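Local coordinates for sigma regulatory family protein-PP2C phosphatase (Chlamydia trachomatis serovar L2, PDB 6MAB) that probably acts as a membrane-bound PP2C-type phosphatase in sigma-factor regulation, this piece being its periplasmic sensor domain, which is thought to respond to TCA cycle intermediates, at residues 106-112 with 131-135; 167-171 with 181-185; 233-237 with 256-260. One frame throughout, in Å; residues are numbered along the deposited sequence. Where two conformers were deposited one is given.

Contact 1 of 3, residues 106-112 with 131-135; sequences FLSDSQP and QTNIF
Leu-107 and Gln-131 face each other at one end of the contact, and Pro-112 and Asn-133 at the other (CA to CA 5.7 Å), with the type I turn from Ser-108 to Gln-111 arching between. Glutamine suits position 131 because its chain, extended beyond CG, carries OE1 from the strand to the loop, where Phe-106 N meets a lone pair in the carbonyl plane at 2.9 Å, while Leu-107 N adds a weaker bond. NE2 turns to Glu-104 O. Asn-133, shorter, reaches into the turn. Its ND2 donates to Ser-108 O at 3.0 Å, nearly in the amide plane, and to Gln-111 O at 2.7 Å, so both N-H groups are used. A water joins Asn-133 OD1 to Leu-107 O. Leucine fits between the two amides: with CG anti to the backbone N (chi1 176°), CD2 lies 3.4 Å from Asn-133 CG. Phe-135 presents its ring edge to Asp-109 O. Asn-133 N donates to Pro-112 O at 3.1 Å, a backbone bond just where strand 113-119 begins. Two amide side chains thus take up N-H and C=O groups of an irregular loop, which probably helps fix the turn just before that strand.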
ATOM      1  N   PHE A 106      11.124  -0.371   7.829  1.00 22.92           N
ATOM      2  CA  PHE A 106      11.614   0.368   6.682  0.50 29.47           C
ATOM      3  C   PHE A 106      11.715   1.864   6.955  1.00 27.33           C
ATOM      4  O   PHE A 106      11.953   2.621   6.012  1.00 29.20           O
ATOM      5  CB  PHE A 106      10.687   0.183   5.463  0.50 34.97           C
ATOM      6  CG  PHE A 106       9.997  -1.161   5.382  0.50 33.19           C
ATOM      7  CD1 PHE A 106      10.726  -2.330   5.293  0.50 33.04           C
ATOM      8  CD2 PHE A 106       8.609  -1.241   5.342  0.50 26.50           C
ATOM      9  CE1 PHE A 106      10.089  -3.553   5.194  0.50 34.33           C
ATOM     10  CE2 PHE A 106       7.970  -2.465   5.244  0.50 32.76           C
ATOM     11  CZ  PHE A 106       8.717  -3.622   5.167  0.50 28.30           C
ATOM     12  N   LEU A 107      11.446   2.305   8.178  1.00 23.00           N
ATOM     13  CA  LEU A 107      11.407   3.723   8.542  1.00 19.81           C
ATOM     14  C   LEU A 107      12.784   4.203   9.002  1.00 26.09           C
ATOM     15  O   LEU A 107      13.369   3.636   9.931  1.00 29.36           O
ATOM     16  CB  LEU A 107      10.383   3.915   9.650  1.00 17.89           C
ATOM     17  CG  LEU A 107      10.221   5.323  10.287  1.00 21.95           C
ATOM     18  CD1 LEU A 107       9.713   6.303   9.280  1.00 24.01           C
ATOM     19  CD2 LEU A 107       9.285   5.280  11.459  1.00 21.93           C
ATOM     20  N   SER A 108      13.281   5.273   8.391  1.00 28.39           N
ATOM     21  CA  SER A 108      14.594   5.780   8.762  1.00 37.84           C
ATOM     22  C   SER A 108      14.475   6.710   9.965  1.00 30.59           C
ATOM     23  O   SER A 108      13.381   7.136  10.346  1.00 30.09           O
ATOM     24  CB  SER A 108      15.255   6.495   7.581  1.00 44.04           C
ATOM     25  OG  SER A 108      14.663   7.756   7.345  1.00 45.97           O
ATOM     26  N   ASP A 109      15.622   7.012  10.583  1.00 36.96           N
ATOM     27  CA  ASP A 109      15.592   7.818  11.799  1.00 35.89           C
ATOM     28  C   ASP A 109      15.303   9.285  11.530  1.00 36.51           C
ATOM     29  O   ASP A 109      15.068  10.034  12.484  1.00 45.83           O
ATOM     30  CB  ASP A 109      16.910   7.688  12.585  1.00 43.00           C
ATOM     31  CG  ASP A 109      18.121   8.273  11.851  1.00 57.60           C
ATOM     32  OD1 ASP A 109      18.029   8.626  10.654  1.00 46.42           O
ATOM     33  OD2 ASP A 109      19.184   8.380  12.497  1.00 62.91           O
ATOM     34  N   SER A 110      15.307   9.714  10.268  1.00 33.01           N
ATOM     35  CA  SER A 110      15.122  11.115   9.922  1.00 36.40           C
ATOM     36  C   SER A 110      13.680  11.458   9.579  1.00 40.08           C
ATOM     37  O   SER A 110      13.376  12.632   9.363  1.00 37.98           O
ATOM     38  CB  SER A 110      16.015  11.489   8.731  1.00 40.39           C
ATOM     39  OG  SER A 110      15.469  10.977   7.526  1.00 51.63           O
ATOM     40  N   GLN A 111      12.802  10.473   9.499  1.00 28.90           N
ATOM     41  CA  GLN A 111      11.413  10.696   9.169  1.00 29.62           C
ATOM     42  C   GLN A 111      10.540  10.464  10.390  1.00 25.20           C
ATOM     43  O   GLN A 111      10.852   9.630  11.242  1.00 26.89           O
ATOM     44  CB  GLN A 111      10.938   9.780   8.038  1.00 32.03           C
ATOM     45  CG  GLN A 111      11.464  10.199   6.681  1.00 38.10           C
ATOM     46  CD  GLN A 111      10.814  11.486   6.181  1.00 48.06           C
ATOM     47  OE1 GLN A 111      11.425  12.556   6.200  1.00 49.64           O
ATOM     48  NE2 GLN A 111       9.566  11.380   5.728  1.00 46.38           N
ATOM     49  N   PRO A 112       9.429  11.181  10.505  1.00 21.61           N
ATOM     50  CA  PRO A 112       8.566  10.944  11.667  1.00 21.43           C
ATOM     51  C   PRO A 112       7.824   9.634  11.576  1.00 18.83           C
ATOM     52  O   PRO A 112       7.646   8.954  12.597  1.00 19.71           O
ATOM     53  CB  PRO A 112       7.608  12.137  11.649  1.00 28.65           C
ATOM     54  CG  PRO A 112       7.613  12.591  10.217  1.00 28.38           C
ATOM     55  CD  PRO A 112       8.995  12.335   9.706  1.00 24.61           C
ATOM     56  N   GLN A 131       4.357   2.727  10.263  1.00 15.50           N
ATOM     57  CA  GLN A 131       5.507   2.733  11.149  1.00 13.68           C
ATOM     58  C   GLN A 131       5.737   4.147  11.624  1.00 15.66           C
ATOM     59  O   GLN A 131       5.794   5.064  10.798  1.00 16.67           O
ATOM     60  CB  GLN A 131       6.732   2.184  10.421  1.00 17.55           C
ATOM     61  CG  GLN A 131       6.475   0.773   9.949  1.00 17.06           C
ATOM     62  CD  GLN A 131       7.653   0.126   9.219  1.00 17.32           C
ATOM     63  OE1 GLN A 131       8.785   0.615   9.254  1.00 19.41           O
ATOM     64  NE2 GLN A 131       7.378  -1.003   8.575  1.00 22.81           N
ATOM     65  N   THR A 132       5.838   4.314  12.941  1.00 15.66           N
ATOM     66  CA  THR A 132       6.000   5.620  13.564  1.00 14.99           C
ATOM     67  C   THR A 132       7.152   5.595  14.563  1.00 17.88           C
ATOM     68  O   THR A 132       7.196   4.731  15.445  1.00 19.41           O
ATOM     69  CB  THR A 132       4.702   6.018  14.241  1.00 14.99           C
ATOM     70  OG1 THR A 132       3.664   6.045  13.259  1.00 17.27           O
ATOM     71  CG2 THR A 132       4.831   7.396  14.913  1.00 19.20           C
ATOM     72  N   ASN A 133       8.072   6.552  14.435  1.00 17.41           N
ATOM     73  CA  ASN A 133       9.230   6.594  15.314  1.00 20.34           C
ATOM     74  C   ASN A 133       8.828   7.034  16.722  1.00 21.49           C
ATOM     75  O   ASN A 133       8.006   7.938  16.911  1.00 21.33           O
ATOM     76  CB  ASN A 133      10.308   7.524  14.748  1.00 19.18           C
ATOM     77  CG  ASN A 133      11.239   6.826  13.811  1.00 23.18           C
ATOM     78  OD1 ASN A 133      11.572   5.648  13.998  1.00 25.41           O
ATOM     79  ND2 ASN A 133      11.681   7.538  12.794  1.00 28.47           N
ATOM     80  N   ILE A 134       9.393   6.351  17.710  1.00 18.83           N
ATOM     81  CA  ILE A 134       9.237   6.695  19.118  1.00 21.84           C
ATOM     82  C   ILE A 134      10.518   7.430  19.498  1.00 25.71           C
ATOM     83  O   ILE A 134      11.584   6.824  19.655  1.00 25.37           O
ATOM     84  CB  ILE A 134       8.985   5.450  19.975  1.00 24.80           C
ATOM     85  CG1 ILE A 134       7.650   4.804  19.544  1.00 24.99           C
ATOM     86  CG2 ILE A 134       8.975   5.811  21.460  1.00 24.42           C
ATOM     87  CD1 ILE A 134       7.480   3.379  20.050  1.00 34.61           C
ATOM     88  N   PHE A 135      10.412   8.748  19.589  1.00 24.63           N
ATOM     89  CA  PHE A 135      11.545   9.630  19.841  1.00 27.16           C
ATOM     90  C   PHE A 135      11.677   9.885  21.332  1.00 31.16           C
ATOM     91  O   PHE A 135      10.689  10.210  22.005  1.00 28.73           O
ATOM     92  CB  PHE A 135      11.371  10.978  19.129  1.00 27.70           C
ATOM     93  CG  PHE A 135      11.435  10.906  17.625  1.00 22.79           C
ATOM     94  CD1 PHE A 135      12.616  10.602  16.981  1.00 26.09           C
ATOM     95  CD2 PHE A 135      10.316  11.154  16.856  1.00 22.62           C
ATOM     96  CE1 PHE A 135      12.682  10.548  15.601  1.00 28.56           C
ATOM     97  CE2 PHE A 135      10.372  11.089  15.461  1.00 21.88           C
ATOM     98  CZ  PHE A 135      11.566  10.803  14.843  1.00 25.56           C
TER
HETATM   99  O   HOH W   1      13.609   4.426  12.639  1.00 31.10           O

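Contact 2 of 3, residues 167-171 with 181-185; sequences SVKTA and QATDS
Ala-171 and Ala-182 form an antiparallel, non-hydrogen-bonded pair near the open end of the hairpin made by strands 169-174 and 179-182, their CA atoms 4.0 Å apart. Small methyls suit this close spacing, and Ala-171 CB meets Ala-182 CB at 3.7 Å. The backbone bonds lie at the neighbouring position. Thr-183 N donates to Thr-170 O at 2.9 Å, and Ala-182 CA adds a CA-H...O contact to the same oxygen. In a regular ladder Thr-170 N would then turn to Thr-183 O, but the chain takes helical backbone angles at Thr-183 and leaves the sheet. The side chain replaces that carbonyl: Thr-183 OG1 accepts from Thr-170 N at 2.9 Å, with an N-H...O angle of 164°. Its chi1 of -55° sets OG1 beside its own backbone N, so N and OG1 together grip one residue. The hydroxyl also bonds to Leu-160 O, which makes it a donor there, and threonine fills both roles. Another side chain, Asp-188 through OD1, takes Ala-182 N. Lys-169 crosses Thr-183 at about a right angle, and its CD comes within 3.4 Å of Asp-184 OD2. Lys-169 NZ itself stays 5.5 Å from that oxygen, which hydrogen-bonds to Tyr-259 OH; NZ makes a long, weak ion pair with Glu-260 instead. Side-chain oxygens thus finish the hydrogen bonding where the strand gives out, and the opposite charges nearby probably favour each other through the field rather than by direct pairing.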
ATOM      1  N   SER A 167     -18.694   2.111 -15.077  1.00 70.64           N
ATOM      2  CA  SER A 167     -17.890   2.295 -13.872  1.00 68.24           C
ATOM      3  C   SER A 167     -16.433   1.870 -14.103  1.00 50.94           C
ATOM      4  O   SER A 167     -16.158   0.759 -14.553  1.00 41.67           O
ATOM      5  CB  SER A 167     -18.501   1.506 -12.714  1.00 70.69           C
ATOM      6  OG  SER A 167     -17.876   1.827 -11.484  1.00 62.44           O
ATOM      7  N   VAL A 168     -15.487   2.746 -13.790  1.00 44.68           N
ATOM      8  CA  VAL A 168     -14.091   2.418 -14.043  1.00 29.75           C
ATOM      9  C   VAL A 168     -13.603   1.436 -12.996  1.00 25.25           C
ATOM     10  O   VAL A 168     -14.100   1.374 -11.868  1.00 28.53           O
ATOM     11  CB  VAL A 168     -13.200   3.675 -14.086  1.00 38.81           C
ATOM     12  CG1 VAL A 168     -13.829   4.723 -14.995  1.00 36.26           C
ATOM     13  CG2 VAL A 168     -12.929   4.204 -12.698  1.00 47.57           C
ATOM     14  N   LYS A 169     -12.612   0.663 -13.385  1.00 22.64           N
ATOM     15  CA  LYS A 169     -11.983  -0.337 -12.543  1.00 20.88           C
ATOM     16  C   LYS A 169     -10.672   0.216 -11.999  1.00 21.70           C
ATOM     17  O   LYS A 169     -10.160   1.219 -12.492  1.00 22.24           O
ATOM     18  CB  LYS A 169     -11.747  -1.614 -13.345  1.00 20.87           C
ATOM     19  CG  LYS A 169     -13.028  -2.152 -13.975  1.00 29.55           C
ATOM     20  CD  LYS A 169     -12.782  -3.392 -14.826  1.00 63.17           C
ATOM     21  CE  LYS A 169     -14.064  -3.851 -15.524  1.00 81.25           C
ATOM     22  NZ  LYS A 169     -14.699  -2.766 -16.331  1.00 86.83           N
ATOM     23  N   THR A 170     -10.138  -0.437 -10.964  1.00 17.88           N
ATOM     24  CA  THR A 170      -9.005   0.115 -10.227  1.00 16.74           C
ATOM     25  C   THR A 170      -8.019  -0.990  -9.869  1.00 19.68           C
ATOM     26  O   THR A 170      -8.417  -2.106  -9.529  1.00 21.15           O
ATOM     27  CB  THR A 170      -9.471   0.809  -8.931  1.00 19.53           C
ATOM     28  OG1 THR A 170     -10.457   1.793  -9.241  1.00 24.40           O
ATOM     29  CG2 THR A 170      -8.294   1.462  -8.173  1.00 23.16           C
ATOM     30  N   ALA A 171      -6.733  -0.658  -9.904  1.00 19.00           N
ATOM     31  CA  ALA A 171      -5.671  -1.523  -9.406  1.00 18.04           C
ATOM     32  C   ALA A 171      -4.745  -0.691  -8.530  1.00 18.72           C
ATOM     33  O   ALA A 171      -4.418   0.447  -8.868  1.00 21.60           O
ATOM     34  CB  ALA A 171      -4.883  -2.159 -10.526  1.00 19.09           C
ATOM     35  N   GLN A 181      -3.674  -5.436  -5.668  1.00 18.00           N
ATOM     36  CA  GLN A 181      -5.066  -5.841  -5.689  1.00 19.26           C
ATOM     37  C   GLN A 181      -5.778  -5.034  -6.760  1.00 20.39           C
ATOM     38  O   GLN A 181      -5.508  -3.835  -6.922  1.00 18.68           O
ATOM     39  CB  GLN A 181      -5.712  -5.634  -4.320  1.00 16.40           C
ATOM     40  CG  GLN A 181      -7.055  -6.269  -4.180  1.00 19.01           C
ATOM     41  CD  GLN A 181      -7.452  -6.393  -2.738  1.00 30.65           C
ATOM     42  OE1 GLN A 181      -8.157  -5.540  -2.208  1.00 29.22           O
ATOM     43  NE2 GLN A 181      -6.991  -7.464  -2.082  1.00 32.19           N
ATOM     44  N   ALA A 182      -6.680  -5.687  -7.481  1.00 17.11           N
ATOM     45  CA  ALA A 182      -7.433  -5.012  -8.529  1.00 18.84           C
ATOM     46  C   ALA A 182      -8.876  -5.488  -8.557  1.00 17.19           C
ATOM     47  O   ALA A 182      -9.215  -6.575  -8.069  1.00 19.22           O
ATOM     48  CB  ALA A 182      -6.788  -5.242  -9.914  1.00 17.45           C
ATOM     49  N   THR A 183      -9.727  -4.671  -9.188  1.00 16.49           N
ATOM     50  CA  THR A 183     -11.109  -5.056  -9.443  1.00 18.21           C
ATOM     51  C   THR A 183     -11.167  -6.450 -10.042  1.00 22.74           C
ATOM     52  O   THR A 183     -11.987  -7.283  -9.650  1.00 22.08           O
ATOM     53  CB  THR A 183     -11.756  -4.060 -10.406  1.00 22.48           C
ATOM     54  OG1 THR A 183     -11.628  -2.723  -9.864  1.00 19.27           O
ATOM     55  CG2 THR A 183     -13.227  -4.428 -10.654  1.00 22.53           C
ATOM     56  N   ASP A 184     -10.321  -6.689 -11.027  1.00 21.46           N
ATOM     57  CA  ASP A 184     -10.171  -8.003 -11.639  1.00 22.30           C
ATOM     58  C   ASP A 184      -9.086  -8.745 -10.855  1.00 18.96           C
ATOM     59  O   ASP A 184      -7.903  -8.409 -10.943  1.00 21.11           O
ATOM     60  CB  ASP A 184      -9.825  -7.848 -13.116  1.00 23.53           C
ATOM     61  CG  ASP A 184     -10.976  -7.279 -13.927  1.00 46.14           C
ATOM     62  OD1 ASP A 184     -12.012  -7.970 -14.065  1.00 47.39           O
ATOM     63  OD2 ASP A 184     -10.852  -6.136 -14.416  1.00 36.27           O
ATOM     64  N   SER A 185      -9.496  -9.734 -10.061  1.00 21.99           N
ATOM     65  CA  SER A 185      -8.564 -10.458  -9.205  0.50 24.34           C
ATOM     66  C   SER A 185      -7.508 -11.215 -10.001  1.00 25.88           C
ATOM     67  O   SER A 185      -6.455 -11.558  -9.450  1.00 23.96           O
ATOM     68  CB  SER A 185      -9.344 -11.424  -8.309  0.50 29.05           C
ATOM     69  OG  SER A 185      -8.486 -12.393  -7.739  0.50 44.02           O
TER

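Contact 3 of 3, residues 233-237 with 256-260; sequences VSFCI and ILTYE
Val-233, Phe-235 and Ile-237 reach across to Leu-257 and Tyr-259 from a strand two places away in the sheet, at an axis distance of 9.0 Å and an angle of 63° between strand directions. Leu-257 comes first. Its CD1 lies 4.0 Å from Val-233 CG2, and CD2 lies near Phe-235 CZ, a branched apolar end serving two neighbours. Thr-258 turns to the other face, where OG1 bonds to Leu-17 O of helix 2-31. Tyr-259 carries the centre: Phe-235 CZ approaches its CB at 3.7 Å, and the edge of the phenylalanine points toward the tyrosine face in an offset edge-to-face pair, centroids 5.7 Å apart and planes at 62°. In both aromatics CG sits between the backbone N and the carbonyl carbon, which stands the rings up from the sheet. Farther along the same ring, CE2 meets Ile-237 CD1 at 3.8 Å, while the hydroxyl has its polar partner in Asp-184. Met-242 of the intervening strand 240-249 touches both aromatic side chains. Glu-260 again faces helix 2-31, at Leu-17. Such a strongly twisted antiparallel sheet, with a long helix on one face and an apolar layer on the other, is consistent with a PAS-like Cache module.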
ATOM      1  N   VAL A 233      -2.217   4.744 -20.449  1.00 22.39           N
ATOM      2  CA  VAL A 233      -1.639   3.487 -20.907  1.00 25.49           C
ATOM      3  C   VAL A 233      -2.692   2.628 -21.586  1.00 24.34           C
ATOM      4  O   VAL A 233      -3.896   2.793 -21.386  1.00 23.63           O
ATOM      5  CB  VAL A 233      -1.019   2.705 -19.740  1.00 23.36           C
ATOM      6  CG1 VAL A 233       0.129   3.502 -19.116  1.00 27.11           C
ATOM      7  CG2 VAL A 233      -2.103   2.389 -18.702  1.00 22.16           C
ATOM      8  N   SER A 234      -2.214   1.660 -22.373  1.00 22.19           N
ATOM      9  CA  SER A 234      -3.064   0.622 -22.929  1.00 19.91           C
ATOM     10  C   SER A 234      -2.486  -0.735 -22.555  1.00 17.58           C
ATOM     11  O   SER A 234      -1.278  -0.880 -22.356  1.00 22.84           O
ATOM     12  CB  SER A 234      -3.193   0.730 -24.469  1.00 22.75           C
ATOM     13  OG  SER A 234      -1.951   0.502 -25.111  1.00 26.29           O
ATOM     14  N   PHE A 235      -3.373  -1.713 -22.433  1.00 20.98           N
ATOM     15  CA  PHE A 235      -2.974  -3.088 -22.156  1.00 20.18           C
ATOM     16  C   PHE A 235      -4.163  -3.980 -22.474  1.00 20.81           C
ATOM     17  O   PHE A 235      -5.251  -3.501 -22.788  1.00 23.64           O
ATOM     18  CB  PHE A 235      -2.491  -3.253 -20.708  1.00 20.77           C
ATOM     19  CG  PHE A 235      -3.519  -2.952 -19.669  1.00 21.05           C
ATOM     20  CD1 PHE A 235      -3.806  -1.630 -19.328  1.00 22.45           C
ATOM     21  CD2 PHE A 235      -4.154  -3.976 -18.990  1.00 19.28           C
ATOM     22  CE1 PHE A 235      -4.737  -1.343 -18.341  1.00 19.40           C
ATOM     23  CE2 PHE A 235      -5.083  -3.711 -18.013  1.00 22.48           C
ATOM     24  CZ  PHE A 235      -5.367  -2.390 -17.667  1.00 17.75           C
ATOM     25  N   CYS A 236      -3.932  -5.289 -22.420  1.00 19.68           N
ATOM     26  CA  CYS A 236      -4.976  -6.269 -22.668  0.50 21.76           C
ATOM     27  C   CYS A 236      -5.189  -7.134 -21.436  1.00 24.13           C
ATOM     28  O   CYS A 236      -4.244  -7.441 -20.696  1.00 26.25           O
ATOM     29  CB  CYS A 236      -4.625  -7.152 -23.869  0.50 26.88           C
ATOM     30  SG  CYS A 236      -4.683  -6.269 -25.423  0.50 34.08           S
ATOM     31  N   ILE A 237      -6.448  -7.524 -21.223  1.00 23.69           N
ATOM     32  CA  ILE A 237      -6.829  -8.529 -20.233  1.00 28.26           C
ATOM     33  C   ILE A 237      -7.539  -9.624 -20.999  1.00 30.27           C
ATOM     34  O   ILE A 237      -8.627  -9.398 -21.545  1.00 29.75           O
ATOM     35  CB  ILE A 237      -7.734  -7.976 -19.134  1.00 26.43           C
ATOM     36  CG1 ILE A 237      -7.024  -6.869 -18.389  1.00 26.26           C
ATOM     37  CG2 ILE A 237      -8.115  -9.102 -18.169  1.00 30.13           C
ATOM     38  CD1 ILE A 237      -7.925  -6.158 -17.361  1.00 33.47           C
ATOM     39  N   ILE A 256      -1.979   4.289  -8.136  1.00 18.12           N
ATOM     40  CA  ILE A 256      -3.321   3.838  -8.469  1.00 17.24           C
ATOM     41  C   ILE A 256      -3.437   3.806  -9.987  1.00 20.71           C
ATOM     42  O   ILE A 256      -3.119   4.794 -10.662  1.00 24.90           O
ATOM     43  CB  ILE A 256      -4.406   4.747  -7.862  1.00 22.77           C
ATOM     44  CG1 ILE A 256      -4.402   4.658  -6.336  1.00 31.38           C
ATOM     45  CG2 ILE A 256      -5.778   4.352  -8.337  1.00 24.78           C
ATOM     46  CD1 ILE A 256      -5.222   5.760  -5.695  1.00 38.13           C
ATOM     47  N   LEU A 257      -3.888   2.678 -10.513  1.00 17.53           N
ATOM     48  CA  LEU A 257      -4.200   2.512 -11.928  1.00 16.44           C
ATOM     49  C   LEU A 257      -5.713   2.426 -12.053  1.00 22.54           C
ATOM     50  O   LEU A 257      -6.318   1.492 -11.526  1.00 22.00           O
ATOM     51  CB  LEU A 257      -3.548   1.238 -12.491  1.00 17.57           C
ATOM     52  CG  LEU A 257      -4.028   0.822 -13.889  1.00 17.96           C
ATOM     53  CD1 LEU A 257      -3.571   1.755 -14.985  1.00 24.40           C
ATOM     54  CD2 LEU A 257      -3.521  -0.612 -14.167  1.00 23.42           C
ATOM     55  N   THR A 258      -6.346   3.396 -12.718  1.00 18.31           N
ATOM     56  CA  THR A 258      -7.738   3.189 -13.111  1.00 15.41           C
ATOM     57  C   THR A 258      -7.768   2.721 -14.564  1.00 17.22           C
ATOM     58  O   THR A 258      -6.884   3.054 -15.350  1.00 19.70           O
ATOM     59  CB  THR A 258      -8.562   4.451 -12.929  1.00 20.08           C
ATOM     60  OG1 THR A 258      -7.879   5.529 -13.558  1.00 21.87           O
ATOM     61  CG2 THR A 258      -8.746   4.734 -11.439  1.00 20.87           C
ATOM     62  N   TYR A 259      -8.758   1.904 -14.909  1.00 18.62           N
ATOM     63  CA  TYR A 259      -8.775   1.335 -16.250  1.00 15.31           C
ATOM     64  C   TYR A 259     -10.204   0.984 -16.619  1.00 18.62           C
ATOM     65  O   TYR A 259     -11.085   0.865 -15.757  1.00 19.89           O
ATOM     66  CB  TYR A 259      -7.820   0.112 -16.375  1.00 18.79           C
ATOM     67  CG  TYR A 259      -8.185  -1.116 -15.523  1.00 19.55           C
ATOM     68  CD1 TYR A 259      -7.833  -1.182 -14.184  1.00 18.51           C
ATOM     69  CD2 TYR A 259      -8.884  -2.191 -16.070  1.00 22.42           C
ATOM     70  CE1 TYR A 259      -8.174  -2.283 -13.386  1.00 20.42           C
ATOM     71  CE2 TYR A 259      -9.217  -3.305 -15.276  1.00 24.38           C
ATOM     72  CZ  TYR A 259      -8.858  -3.326 -13.941  1.00 22.84           C
ATOM     73  OH  TYR A 259      -9.195  -4.402 -13.133  1.00 24.01           O
ATOM     74  N   GLU A 260     -10.414   0.822 -17.923  1.00 18.49           N
ATOM     75  CA  GLU A 260     -11.734   0.590 -18.491  1.00 20.07           C
ATOM     76  C   GLU A 260     -11.539  -0.023 -19.869  1.00 17.76           C
ATOM     77  O   GLU A 260     -10.511   0.196 -20.519  1.00 18.51           O
ATOM     78  CB  GLU A 260     -12.519   1.907 -18.588  1.00 25.11           C
ATOM     79  CG  GLU A 260     -13.897   1.795 -19.214  1.00 29.91           C
ATOM     80  CD  GLU A 260     -14.828   0.834 -18.471  1.00 46.70           C
ATOM     81  OE1 GLU A 260     -14.627  -0.412 -18.547  1.00 36.99           O
ATOM     82  OE2 GLU A 260     -15.775   1.336 -17.815  1.00 42.64           O
TER

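Overall arrangement
The three contacts follow one another along the chain, but in space they form two groups. Contact 1 belongs to the first antiparallel sheet, where strand 126-135 receives the loop leading into edge strand 113-119. Contacts 2 and 3 lie in the second sheet, on the opposite side of the chain's centre; contact 1 is about 32 Å from contact 2 and about 35 Å from contact 3, centre to centre. Those two are only about 9 Å apart between centres and touch through neighbouring strands 169-174 and 254-261, and Tyr-259 of contact 3 also links them through its hydrogen bond to Asp-184 of contact 2. Two sheets in series after a long N-terminal helix are consistent with a double Cache architecture, common in extracytoplasmic sensor domains.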